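Local coordinates for protein transcription termination factor FttA (Methanosarcina mazei, PDB 2XR1) that probably terminates archaeal transcription by cutting nascent RNA at the polymerase exit channel, as a homodimeric two-zinc nuclease of the metallo-beta-lactamase superfamily, at residues G34-L39 with R62-M67; V93-Y98 with I107-K112; V351-Y356 with V377-T382; Y446-I451 with P488-E493. All coordinates share one frame; numbering follows the deposited sequence.

Interaction 1: residues G34-L39 with R62-M67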
loop_
_atom_site.group_PDB
_atom_site.type_symbol
_atom_site.label_atom_id
_atom_site.label_comp_id
_atom_site.label_asym_id
_atom_site.label_seq_id
_atom_site.Cartn_x
_atom_site.Cartn_y
_atom_site.Cartn_z
ATOM N N GLY B 34 24.312 -5.540 15.366
ATOM C CA GLY B 34 23.408 -6.129 14.403
ATOM C C GLY B 34 22.506 -7.121 15.118
ATOM O O GLY B 34 22.093 -6.894 16.272
ATOM N N PRO B 35 22.226 -8.258 14.456
ATOM C CA PRO B 35 21.357 -9.264 15.026
ATOM C C PRO B 35 21.841 -9.851 16.352
ATOM O O PRO B 35 21.017 -10.336 17.089
ATOM C CB PRO B 35 21.332 -10.326 13.953
ATOM C CG PRO B 35 21.598 -9.606 12.743
ATOM C CD PRO B 35 22.638 -8.638 13.102
ATOM N N GLN B 36 23.141 -9.771 16.659
ATOM C CA GLN B 36 23.744 -10.523 17.761
ATOM C C GLN B 36 23.884 -9.754 19.069
ATOM O O GLN B 36 24.105 -8.552 19.087
ATOM C CB GLN B 36 25.167 -10.969 17.382
ATOM C CG GLN B 36 25.281 -11.847 16.182
ATOM C CD GLN B 36 26.680 -12.363 15.993
ATOM O OE1 GLN B 36 26.922 -13.559 16.073
ATOM N NE2 GLN B 36 27.612 -11.463 15.744
ATOM N N LEU B 37 23.829 -10.486 20.169
ATOM C CA LEU B 37 24.296 -9.986 21.451
ATOM C C LEU B 37 25.737 -10.370 21.502
ATOM O O LEU B 37 26.056 -11.527 21.253
ATOM C CB LEU B 37 23.559 -10.672 22.576
ATOM C CG LEU B 37 23.995 -10.244 23.971
ATOM C CD1 LEU B 37 23.993 -8.730 24.105
ATOM C CD2 LEU B 37 23.085 -10.921 25.020
ATOM N N VAL B 38 26.616 -9.419 21.791
ATOM C CA VAL B 38 28.042 -9.671 21.750
ATOM C C VAL B 38 28.663 -9.409 23.102
ATOM O O VAL B 38 28.486 -8.331 23.638
ATOM C CB VAL B 38 28.716 -8.796 20.727
ATOM C CG1 VAL B 38 30.209 -8.819 20.923
ATOM C CG2 VAL B 38 28.385 -9.300 19.345
ATOM N N LEU B 39 29.390 -10.398 23.635
ATOM C CA LEU B 39 30.171 -10.277 24.883
ATOM C C LEU B 39 31.618 -9.965 24.556
ATOM O O LEU B 39 32.278 -10.739 23.884
ATOM C CB LEU B 39 30.165 -11.590 25.697
ATOM C CG LEU B 39 28.840 -12.326 25.816
ATOM C CD1 LEU B 39 28.990 -13.513 26.757
ATOM C CD2 LEU B 39 27.793 -11.361 26.282
ATOM N N ARG B 62 18.027 -17.252 25.830
ATOM C CA ARG B 62 17.166 -17.478 24.659
ATOM C C ARG B 62 17.504 -16.556 23.477
ATOM O O ARG B 62 16.606 -15.944 22.890
ATOM C CB ARG B 62 15.688 -17.326 25.050
ATOM N N THR B 63 18.785 -16.458 23.125
ATOM C CA THR B 63 19.200 -15.634 21.976
ATOM C C THR B 63 20.565 -16.024 21.407
ATOM O O THR B 63 21.290 -16.830 22.000
ATOM C CB THR B 63 19.209 -14.099 22.323
ATOM O OG1 THR B 63 20.033 -13.384 21.393
ATOM C CG2 THR B 63 19.726 -13.843 23.734
ATOM N N ARG B 64 20.881 -15.457 20.240
ATOM C CA ARG B 64 22.193 -15.623 19.613
ATOM C C ARG B 64 23.202 -14.688 20.287
ATOM O O ARG B 64 22.973 -13.474 20.395
ATOM C CB ARG B 64 22.167 -15.319 18.098
ATOM C CG ARG B 64 21.244 -16.225 17.230
ATOM C CD ARG B 64 21.940 -16.818 15.951
ATOM N NE ARG B 64 23.039 -16.009 15.378
ATOM C CZ ARG B 64 22.904 -14.967 14.540
ATOM N NH1 ARG B 64 21.702 -14.533 14.153
ATOM N NH2 ARG B 64 23.988 -14.344 14.082
ATOM N N ILE B 65 24.320 -15.279 20.712
ATOM C CA ILE B 65 25.393 -14.583 21.412
ATOM C C ILE B 65 26.732 -14.998 20.836
ATOM O O ILE B 65 26.972 -16.177 20.657
ATOM C CB ILE B 65 25.401 -14.914 22.910
ATOM C CG1 ILE B 65 24.058 -14.549 23.542
ATOM C CG2 ILE B 65 26.547 -14.166 23.606
ATOM C CD1 ILE B 65 24.076 -14.544 25.051
ATOM N N ALA B 66 27.581 -14.021 20.529
ATOM C CA ALA B 66 28.980 -14.252 20.179
ATOM C C ALA B 66 29.880 -13.571 21.239
ATOM O O ALA B 66 29.548 -12.516 21.793
ATOM C CB ALA B 66 29.286 -13.705 18.779
ATOM N N MET B 67 31.018 -14.174 21.531
ATOM C CA MET B 67 32.000 -13.489 22.337
ATOM C C MET B 67 33.011 -12.881 21.371
ATOM O O MET B 67 33.161 -13.371 20.271
ATOM C CB MET B 67 32.622 -14.453 23.355
ATOM C CG MET B 67 33.750 -15.262 22.823
ATOM S SD MET B 67 35.269 -14.319 22.744
ATOM C CE MET B 67 36.352 -15.532 21.991
#
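Leu37 and Leu39 of 34-39 join Arg64 and Ala66 of 62-67 through three main-chain hydrogen bonds in parallel register. Leu39 N gives the shortest, 2.8 Å to Ala66 O, while Leu37 O receives Ala66 N at 3.0 Å, close to the line of its C=O bond. Leu37 N donates to Arg64 O at 3.1 Å with an N-H...O angle of 166°. That carbonyl is gripped twice, since Thr63 OG1 also donates to it from the opposite face of its plane.

Beside Ala66, on the face it shares with Val38, the ends of Gln36 and Arg64 come together. The Gln36 chain runs extended beyond CG, and its OE1 comes to 3.6 Å from Ala66 CB. Arg64 is bent at its second and third torsions, which brings its guanidinium obliquely against the Gln36 chain. NH2 of Arg64 then lies 3.5 Å from Gln36 CG, with the amide and guanidinium planes 35° apart.

The other side is apolar. Leu37 and Ile65 point the same way, side by side, and touch through Leu37 CD2 and Ile65 CD1 at 3.8 Å. The second branch of Ile65 serves Leu39: Ile65 CG2 reaches Leu39 CG at 3.7 Å.

The contact belongs to the first KH domain, predicted as KHa, where strand 36-41 is the middle of a three-stranded sheet between 30-33 and 65-69. Leu37 and Leu39 pack against helices 7-18 and 52-61, the latter leading through a Schellman motif at Arg62 into the edge strand.

Interaction 2: residues V93-Y98 with I107-K112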
loop_
_atom_site.group_PDB
_atom_site.type_symbol
_atom_site.label_atom_id
_atom_site.label_comp_id
_atom_site.label_asym_id
_atom_site.label_seq_id
_atom_site.Cartn_x
_atom_site.Cartn_y
_atom_site.Cartn_z
ATOM N N VAL B 93 51.931 -25.139 5.278
ATOM C CA VAL B 93 51.856 -24.416 4.005
ATOM C C VAL B 93 50.700 -23.420 3.993
ATOM O O VAL B 93 49.707 -23.605 3.294
ATOM C CB VAL B 93 51.781 -25.397 2.780
ATOM C CG1 VAL B 93 52.039 -24.654 1.459
ATOM C CG2 VAL B 93 52.779 -26.545 2.939
ATOM N N ILE B 94 50.844 -22.355 4.773
ATOM C CA ILE B 94 49.795 -21.337 4.869
ATOM C C ILE B 94 49.862 -20.407 3.653
ATOM O O ILE B 94 50.896 -19.809 3.361
ATOM C CB ILE B 94 49.890 -20.524 6.195
ATOM C CG1 ILE B 94 49.637 -21.441 7.393
ATOM C CG2 ILE B 94 48.912 -19.350 6.194
ATOM C CD1 ILE B 94 50.173 -20.899 8.699
ATOM N N SER B 95 48.757 -20.305 2.937
ATOM C CA SER B 95 48.658 -19.407 1.807
ATOM C C SER B 95 48.469 -17.977 2.319
ATOM O O SER B 95 49.345 -17.149 2.106
ATOM C CB SER B 95 47.508 -19.852 0.876
ATOM O OG SER B 95 46.925 -18.787 0.126
ATOM N N SER B 96 47.361 -17.713 3.026
ATOM C CA SER B 96 46.977 -16.351 3.430
ATOM C C SER B 96 46.568 -16.227 4.909
ATOM O O SER B 96 46.607 -17.211 5.653
ATOM C CB SER B 96 45.818 -15.877 2.572
ATOM O OG SER B 96 44.593 -16.230 3.183
ATOM N N TYR B 97 46.221 -15.000 5.325
ATOM C CA TYR B 97 45.575 -14.719 6.621
ATOM C C TYR B 97 44.562 -13.587 6.457
ATOM O O TYR B 97 44.800 -12.684 5.672
ATOM C CB TYR B 97 46.580 -14.256 7.671
ATOM C CG TYR B 97 47.777 -15.152 7.915
ATOM C CD1 TYR B 97 48.882 -15.107 7.082
ATOM C CD2 TYR B 97 47.825 -16.005 9.009
ATOM C CE1 TYR B 97 49.991 -15.901 7.312
ATOM C CE2 TYR B 97 48.931 -16.809 9.244
ATOM C CZ TYR B 97 50.013 -16.750 8.390
ATOM O OH TYR B 97 51.111 -17.549 8.620
ATOM N N TYR B 98 43.456 -13.617 7.200
ATOM C CA TYR B 98 42.519 -12.489 7.229
ATOM C C TYR B 98 41.912 -12.279 8.606
ATOM O O TYR B 98 41.133 -13.100 9.100
ATOM C CB TYR B 98 41.383 -12.687 6.238
ATOM C CG TYR B 98 40.195 -11.746 6.450
ATOM C CD1 TYR B 98 40.361 -10.355 6.401
ATOM C CD2 TYR B 98 38.910 -12.251 6.674
ATOM C CE1 TYR B 98 39.274 -9.490 6.583
ATOM C CE2 TYR B 98 37.814 -11.404 6.855
ATOM C CZ TYR B 98 37.996 -10.027 6.804
ATOM O OH TYR B 98 36.888 -9.206 6.985
ATOM N N ILE B 107 41.417 -16.138 9.897
ATOM C CA ILE B 107 41.260 -17.172 8.904
ATOM C C ILE B 107 42.637 -17.532 8.397
ATOM O O ILE B 107 43.368 -16.663 7.984
ATOM C CB ILE B 107 40.440 -16.696 7.711
ATOM C CG1 ILE B 107 39.059 -16.206 8.146
ATOM C CG2 ILE B 107 40.266 -17.835 6.711
ATOM C CD1 ILE B 107 38.171 -17.280 8.586
ATOM N N ILE B 108 42.980 -18.810 8.443
ATOM C CA ILE B 108 44.242 -19.312 7.937
ATOM C C ILE B 108 43.934 -20.211 6.752
ATOM O O ILE B 108 43.114 -21.113 6.862
ATOM C CB ILE B 108 44.970 -20.141 8.997
ATOM C CG1 ILE B 108 45.503 -19.222 10.097
ATOM C CG2 ILE B 108 46.053 -20.979 8.367
ATOM C CD1 ILE B 108 46.192 -19.960 11.227
ATOM N N GLU B 109 44.596 -19.972 5.625
ATOM C CA GLU B 109 44.424 -20.813 4.457
ATOM C C GLU B 109 45.581 -21.766 4.398
ATOM O O GLU B 109 46.696 -21.328 4.352
ATOM C CB GLU B 109 44.370 -19.983 3.179
ATOM C CG GLU B 109 43.032 -19.313 2.943
ATOM C CD GLU B 109 42.992 -18.509 1.644
ATOM O OE1 GLU B 109 43.878 -18.712 0.771
ATOM O OE2 GLU B 109 42.073 -17.666 1.501
ATOM N N ALA B 110 45.310 -23.065 4.392
ATOM C CA ALA B 110 46.355 -24.068 4.362
ATOM C C ALA B 110 46.050 -25.141 3.335
ATOM O O ALA B 110 44.903 -25.538 3.164
ATOM C CB ALA B 110 46.500 -24.694 5.720
ATOM N N GLU B 111 47.091 -25.614 2.660
ATOM C CA GLU B 111 46.965 -26.743 1.729
ATOM C C GLU B 111 46.604 -28.040 2.499
ATOM O O GLU B 111 45.791 -28.849 2.038
ATOM C CB GLU B 111 48.270 -26.909 0.921
ATOM C CG GLU B 111 48.103 -27.491 -0.486
ATOM C CD GLU B 111 49.250 -27.105 -1.442
ATOM O OE1 GLU B 111 49.244 -25.963 -1.966
ATOM O OE2 GLU B 111 50.137 -27.949 -1.700
ATOM N N LYS B 112 47.203 -28.215 3.674
ATOM C CA LYS B 112 46.877 -29.329 4.568
ATOM C C LYS B 112 46.321 -28.797 5.900
ATOM O O LYS B 112 47.084 -28.580 6.849
ATOM C CB LYS B 112 48.119 -30.187 4.826
#
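Ile94 to Tyr98 and Ile107 to Ala110 run antiparallel, their short axes at 159°, with a beta bulge where the register slips by one residue between the Ile94-Ala110 and Tyr97-Ile108 pairs. Ser95 N donates to Glu109 O at 2.7 Å, and beyond the bulge Tyr98 and Ile107 form a hydrogen-bonded pair with bonds of 3.1 Å (Tyr98 N to Ile107 O) and 3.2 Å (Ile107 N to Tyr98 O). The bond from Glu109 N to Ser96 O is weak.

Glu109 lies across the bulge. Its chain is extended beyond CG (chi2 -179°), bringing the carboxylate to both serines. Ser95 OG donates to Glu109 OE1 at 3.1 Å, meeting that oxygen on its anti side and 27° out of the carboxylate plane. Ser96 OG sits 3.2 Å from Glu109 CD, but its angle to OE2 is too poor for a bond.

The contacts on the face bearing Ile94, Tyr97 and Ile108 are apolar. Ile94 CG1 meets Ile108 CG2 at 3.7 Å, while CG2 of Ile94 covers one face of the Tyr97 ring near its rim. The Tyr97 and Ile108 side chains lie side by side, Tyr97 CD2 4.1 Å from Ile108 CG1.

Strand 134-139 continues this hairpin of the second KH domain, predicted as KHb, beyond 105-110. Hydrocarbon contacts hold one surface; the carboxylate-hydroxyl cluster is local to the bulge, and Tyr98 packs on Ile107 further along.

Interaction 3: residues V351-Y356 with V377-T382. With ZN (zinc ion), chain E; ZN (zinc ion), chain F.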
loop_
_atom_site.group_PDB
_atom_site.type_symbol
_atom_site.label_atom_id
_atom_site.label_comp_id
_atom_site.label_asym_id
_atom_site.label_seq_id
_atom_site.Cartn_x
_atom_site.Cartn_y
_atom_site.Cartn_z
ATOM N N VAL B 351 7.087 -17.403 3.779
ATOM C CA VAL B 351 8.282 -17.717 3.025
ATOM C C VAL B 351 8.339 -17.023 1.682
ATOM O O VAL B 351 7.417 -17.085 0.896
ATOM C CB VAL B 351 8.385 -19.207 2.784
ATOM C CG1 VAL B 351 9.419 -19.474 1.776
ATOM C CG2 VAL B 351 8.705 -19.942 4.115
ATOM N N PHE B 352 9.425 -16.315 1.438
ATOM C CA PHE B 352 9.670 -15.757 0.142
ATOM C C PHE B 352 10.668 -16.663 -0.456
ATOM O O PHE B 352 11.710 -16.814 0.120
ATOM C CB PHE B 352 10.304 -14.386 0.261
ATOM C CG PHE B 352 9.332 -13.300 0.555
ATOM C CD1 PHE B 352 8.838 -13.127 1.840
ATOM C CD2 PHE B 352 8.925 -12.408 -0.448
ATOM C CE1 PHE B 352 7.925 -12.104 2.133
ATOM C CE2 PHE B 352 8.021 -11.398 -0.167
ATOM C CZ PHE B 352 7.518 -11.242 1.138
ATOM N N THR B 353 10.405 -17.232 -1.619
ATOM C CA THR B 353 11.307 -18.242 -2.167
ATOM C C THR B 353 12.476 -17.620 -2.844
ATOM O O THR B 353 13.528 -18.243 -2.921
ATOM C CB THR B 353 10.622 -19.174 -3.219
ATOM O OG1 THR B 353 10.171 -18.372 -4.295
ATOM C CG2 THR B 353 9.428 -19.928 -2.636
ATOM N N GLY B 354 12.340 -16.402 -3.345
ATOM C CA GLY B 354 13.337 -15.865 -4.303
ATOM C C GLY B 354 13.295 -16.803 -5.512
ATOM O O GLY B 354 12.267 -17.470 -5.751
ATOM N N ASP B 355 14.393 -16.849 -6.265
ATOM C CA ASP B 355 14.545 -17.766 -7.370
ATOM C C ASP B 355 15.041 -19.095 -6.757
ATOM O O ASP B 355 15.871 -19.076 -5.844
ATOM C CB ASP B 355 15.531 -17.208 -8.387
ATOM C CG ASP B 355 15.018 -15.925 -9.116
ATOM O OD1 ASP B 355 13.837 -15.580 -8.843
ATOM O OD2 ASP B 355 15.784 -15.289 -9.936
ATOM N N TYR B 356 14.509 -20.233 -7.201
ATOM C CA TYR B 356 14.900 -21.496 -6.659
ATOM C C TYR B 356 14.818 -22.621 -7.642
ATOM O O TYR B 356 14.119 -22.507 -8.645
ATOM C CB TYR B 356 14.030 -21.850 -5.477
ATOM C CG TYR B 356 12.575 -22.090 -5.748
ATOM C CD1 TYR B 356 11.654 -21.032 -5.724
ATOM C CD2 TYR B 356 12.092 -23.381 -5.928
ATOM C CE1 TYR B 356 10.302 -21.267 -5.937
ATOM C CE2 TYR B 356 10.749 -23.650 -6.123
ATOM C CZ TYR B 356 9.852 -22.588 -6.138
ATOM O OH TYR B 356 8.515 -22.832 -6.320
ATOM N N VAL B 377 3.288 -18.700 1.336
ATOM C CA VAL B 377 4.453 -18.783 0.442
ATOM C C VAL B 377 4.299 -17.807 -0.734
ATOM O O VAL B 377 3.269 -17.736 -1.379
ATOM C CB VAL B 377 4.550 -20.167 -0.221
ATOM C CG1 VAL B 377 5.798 -20.202 -1.157
ATOM C CG2 VAL B 377 4.573 -21.307 0.825
ATOM N N ILE B 378 5.337 -17.031 -0.983
ATOM C CA ILE B 378 5.387 -16.155 -2.126
ATOM C C ILE B 378 6.473 -16.772 -2.976
ATOM O O ILE B 378 7.648 -16.772 -2.581
ATOM C CB ILE B 378 5.762 -14.720 -1.715
ATOM C CG1 ILE B 378 4.563 -14.074 -1.003
ATOM C CG2 ILE B 378 6.167 -13.895 -2.952
ATOM C CD1 ILE B 378 4.817 -13.476 0.300
ATOM N N SER B 379 6.061 -17.303 -4.138
ATOM C CA SER B 379 6.930 -18.111 -4.989
ATOM C C SER B 379 7.231 -17.464 -6.319
ATOM O O SER B 379 6.385 -16.798 -6.882
ATOM C CB SER B 379 6.263 -19.455 -5.267
ATOM O OG SER B 379 7.056 -20.211 -6.167
ATOM N N GLU B 380 8.403 -17.736 -6.857
ATOM C CA GLU B 380 8.677 -17.353 -8.232
ATOM C C GLU B 380 7.878 -18.236 -9.147
ATOM O O GLU B 380 7.413 -19.269 -8.710
ATOM C CB GLU B 380 10.146 -17.519 -8.620
ATOM C CG GLU B 380 10.635 -18.965 -8.620
ATOM C CD GLU B 380 11.595 -19.218 -9.731
ATOM O OE1 GLU B 380 11.188 -18.990 -10.905
ATOM O OE2 GLU B 380 12.734 -19.634 -9.446
ATOM N N ALA B 381 7.754 -17.816 -10.416
ATOM C CA ALA B 381 6.944 -18.496 -11.418
ATOM C C ALA B 381 7.558 -18.463 -12.836
ATOM O O ALA B 381 6.835 -18.437 -13.789
ATOM C CB ALA B 381 5.512 -17.910 -11.422
ATOM N N THR B 382 8.880 -18.475 -12.959
ATOM C CA THR B 382 9.570 -18.211 -14.246
ATOM C C THR B 382 9.200 -19.222 -15.281
ATOM O O THR B 382 8.885 -18.869 -16.411
ATOM C CB THR B 382 11.085 -18.227 -14.130
ATOM O OG1 THR B 382 11.473 -17.437 -13.020
ATOM C CG2 THR B 382 11.738 -17.664 -15.385
HETATM ZN ZN ZN E . 18.091 -15.236 -10.263
HETATM ZN ZN ZN F . 15.484 -13.432 -10.876
#
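The metallo-beta-lactamase active site includes Asp355, in the loop after strand 348-352, and this contact sets that loop beside the parallel strand 376-380. OD2 of Asp355 bridges the two zinc ions, 2.1 Å from the zinc of chain F and 2.3 Å from that of chain E. His245, His247 and His332 complete one site; Asp249, His250 and His607 complete the other.

Within the sheet, Ile378 is held through both its backbone N and its O: Ile378 N donates to Val351 O at 2.8 Å, and Ile378 O accepts from Thr353 N. CD1 of Ile378 lies over one face of the Phe352 ring in a CH-pi contact, 3.9 Å from the centroid and offset toward the rim.

Past the paired strands, side chains take over. Thr353 OG1 sits between its backbone N and carbonyl carbon (chi1 61°), where it accepts from Glu380 N and donates to Gly354 O. The Tyr356 ring is turned 86° from the Glu380 carboxylate, and Tyr356 OH donates to Ser379 OG at 3.0 Å.

Thr382 is a second-shell residue, its hydroxyl bonded to the zinc ligand His607. Glu380 holds it from behind: OE1 of Glu380 accepts from both Thr382 N and Thr382 OG1. The other oxygen, OE2, bonds to His583 and lies 4.2 Å from Asp355 OD1. On its anti lone pair, Glu380 OE2 accepts from Tyr356 N at 2.9 Å, fixing the backbone immediately after the bridging aspartate.

Interaction 4: residues Y446-I451 with P488-E493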
loop_
_atom_site.group_PDB
_atom_site.type_symbol
_atom_site.label_atom_id
_atom_site.label_comp_id
_atom_site.label_asym_id
_atom_site.label_seq_id
_atom_site.Cartn_x
_atom_site.Cartn_y
_atom_site.Cartn_z
ATOM N N TYR B 446 36.706 -20.000 -23.958
ATOM C CA TYR B 446 36.975 -18.640 -23.483
ATOM C C TYR B 446 35.836 -18.190 -22.581
ATOM O O TYR B 446 34.697 -18.582 -22.791
ATOM C CB TYR B 446 37.159 -17.665 -24.639
ATOM C CG TYR B 446 38.290 -18.036 -25.554
ATOM C CD1 TYR B 446 39.588 -17.693 -25.254
ATOM C CD2 TYR B 446 38.063 -18.743 -26.729
ATOM C CE1 TYR B 446 40.662 -18.047 -26.123
ATOM C CE2 TYR B 446 39.114 -19.103 -27.589
ATOM C CZ TYR B 446 40.398 -18.747 -27.280
ATOM O OH TYR B 446 41.428 -19.100 -28.118
ATOM N N LEU B 447 36.178 -17.395 -21.568
ATOM C CA LEU B 447 35.264 -16.940 -20.528
ATOM C C LEU B 447 35.408 -15.429 -20.357
ATOM O O LEU B 447 36.453 -14.960 -19.938
ATOM C CB LEU B 447 35.627 -17.605 -19.218
ATOM C CG LEU B 447 35.673 -19.124 -19.183
ATOM C CD1 LEU B 447 35.963 -19.579 -17.770
ATOM C CD2 LEU B 447 34.371 -19.759 -19.680
ATOM N N ASP B 448 34.378 -14.653 -20.695
ATOM C CA ASP B 448 34.535 -13.183 -20.749
ATOM C C ASP B 448 33.487 -12.479 -19.890
ATOM O O ASP B 448 32.422 -12.998 -19.652
ATOM C CB ASP B 448 34.484 -12.702 -22.205
ATOM C CG ASP B 448 35.098 -11.309 -22.405
ATOM O OD1 ASP B 448 35.460 -10.626 -21.406
ATOM O OD2 ASP B 448 35.200 -10.876 -23.575
ATOM N N GLY B 449 33.832 -11.312 -19.370
ATOM C CA GLY B 449 32.906 -10.507 -18.574
ATOM C C GLY B 449 32.594 -10.925 -17.137
ATOM O O GLY B 449 31.414 -10.921 -16.737
ATOM N N MET B 450 33.634 -11.216 -16.363
ATOM C CA MET B 450 33.533 -11.528 -14.917
ATOM C C MET B 450 33.110 -12.958 -14.548
ATOM O O MET B 450 33.003 -13.293 -13.360
ATOM C CB MET B 450 32.661 -10.524 -14.137
ATOM C CG MET B 450 32.949 -9.053 -14.372
ATOM S SD MET B 450 34.571 -8.546 -13.871
ATOM C CE MET B 450 34.137 -7.528 -12.431
ATOM N N ILE B 451 32.930 -13.817 -15.540
ATOM C CA ILE B 451 32.597 -15.204 -15.270
ATOM C C ILE B 451 33.642 -15.847 -14.402
ATOM O O ILE B 451 33.316 -16.502 -13.403
ATOM C CB ILE B 451 32.457 -16.020 -16.553
ATOM C CG1 ILE B 451 31.176 -15.610 -17.271
ATOM C CG2 ILE B 451 32.421 -17.502 -16.243
ATOM C CD1 ILE B 451 31.064 -16.237 -18.607
ATOM N N PRO B 488 40.466 -17.492 -19.507
ATOM C CA PRO B 488 39.730 -16.252 -19.261
ATOM C C PRO B 488 40.210 -15.100 -20.121
ATOM O O PRO B 488 41.322 -15.103 -20.610
ATOM C CB PRO B 488 40.021 -15.951 -17.781
ATOM C CG PRO B 488 40.822 -17.108 -17.273
ATOM C CD PRO B 488 41.463 -17.729 -18.462
ATOM N N VAL B 489 39.360 -14.103 -20.264
ATOM C CA VAL B 489 39.670 -12.904 -21.036
ATOM C C VAL B 489 38.835 -11.790 -20.470
ATOM O O VAL B 489 37.606 -11.914 -20.411
ATOM C CB VAL B 489 39.257 -13.064 -22.530
ATOM C CG1 VAL B 489 38.323 -14.261 -22.744
ATOM C CG2 VAL B 489 38.600 -11.789 -23.044
ATOM N N ASP B 490 39.466 -10.723 -20.016
ATOM C CA ASP B 490 38.709 -9.514 -19.640
ATOM C C ASP B 490 39.435 -8.250 -20.148
ATOM O O ASP B 490 38.794 -7.208 -20.376
ATOM C CB ASP B 490 38.387 -9.491 -18.129
ATOM C CG ASP B 490 37.370 -10.597 -17.706
ATOM O OD1 ASP B 490 36.166 -10.527 -18.080
ATOM O OD2 ASP B 490 37.791 -11.545 -16.984
ATOM N N SER B 491 40.753 -8.347 -20.359
ATOM C CA SER B 491 41.407 -7.472 -21.322
ATOM C C SER B 491 40.563 -7.376 -22.605
ATOM O O SER B 491 40.092 -8.384 -23.131
ATOM C CB SER B 491 42.775 -8.012 -21.705
ATOM O OG SER B 491 43.244 -7.373 -22.883
ATOM N N HIS B 492 40.367 -6.153 -23.087
ATOM C CA HIS B 492 39.846 -5.916 -24.435
ATOM C C HIS B 492 40.888 -6.312 -25.502
ATOM O O HIS B 492 40.540 -6.813 -26.574
ATOM C CB HIS B 492 39.448 -4.441 -24.597
ATOM C CG HIS B 492 39.458 -3.967 -26.018
ATOM N ND1 HIS B 492 40.528 -3.293 -26.569
ATOM C CD2 HIS B 492 38.540 -4.092 -27.008
ATOM C CE1 HIS B 492 40.260 -3.006 -27.832
ATOM N NE2 HIS B 492 39.061 -3.480 -28.124
ATOM N N GLU B 493 42.164 -6.084 -25.209
ATOM C CA GLU B 493 43.228 -6.506 -26.122
ATOM C C GLU B 493 43.188 -8.028 -26.382
ATOM O O GLU B 493 43.429 -8.480 -27.495
ATOM C CB GLU B 493 44.609 -6.116 -25.584
ATOM C CG GLU B 493 44.803 -4.624 -25.202
ATOM C CD GLU B 493 45.142 -3.717 -26.382
ATOM O OE1 GLU B 493 44.241 -3.441 -27.211
ATOM O OE2 GLU B 493 46.319 -3.268 -26.468
#
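A parallel strand pairing at one edge of the beta-CASP sheet gives way here to a turn held by a carboxylate. Strand 486-489 is outermost in the six-stranded parallel sheet, and 445-448 lies next to it. Val489 N donates to Leu447 O at 3.0 Å, the donor tilted 27° from the carbonyl plane.

Val489 packs beside this bond. Its CG1 comes to 4.1 Å from Tyr446 CB, and CG2 packs on the Asp448 carboxylate, 3.6 Å from OD2, the two side chains crossing at about a right angle. Asp448 OD2 forms a salt bridge with Arg495 and also bonds to Tyr522 of helix 518-526. Asp490 OD1 is 3.4 Å from Asp448 OD1, the carboxylate planes 62° apart; the charge of Arg495 and the N-H that Met450 gives to Asp490 OD1 probably ease this closeness.

Beyond the strands, Gly449 and Met450 turn toward the helix that starts at Ile451, with Met450 at the N-cap position. Gly449 N makes a weak bond to Asp490 OD1. Met450 N donates to the same oxygen at 3.1 Å, meeting it on the syn side and 31° out of the carboxylate plane.

Overall arrangement
From the N terminus the four contacts follow in series: each closes before the next opens, so none nest or cross. Interaction 1 closes a connection of 22 residues, mostly helical, within the first KH domain; interaction 2 closes a short hairpin in the second, its nearest atoms about 13 Å from the first. Interaction 3 then joins neighbouring strands of the metallo-beta-lactamase core across a largely irregular connection, and interaction 4 spans 36 residues at the edge of the beta-CASP sheet. Nearest atoms of these last two are about 17 Å apart. Interactions 1 and 4 are farthest from each other, their centres 43 Å apart, on opposite sides of the chain's centre.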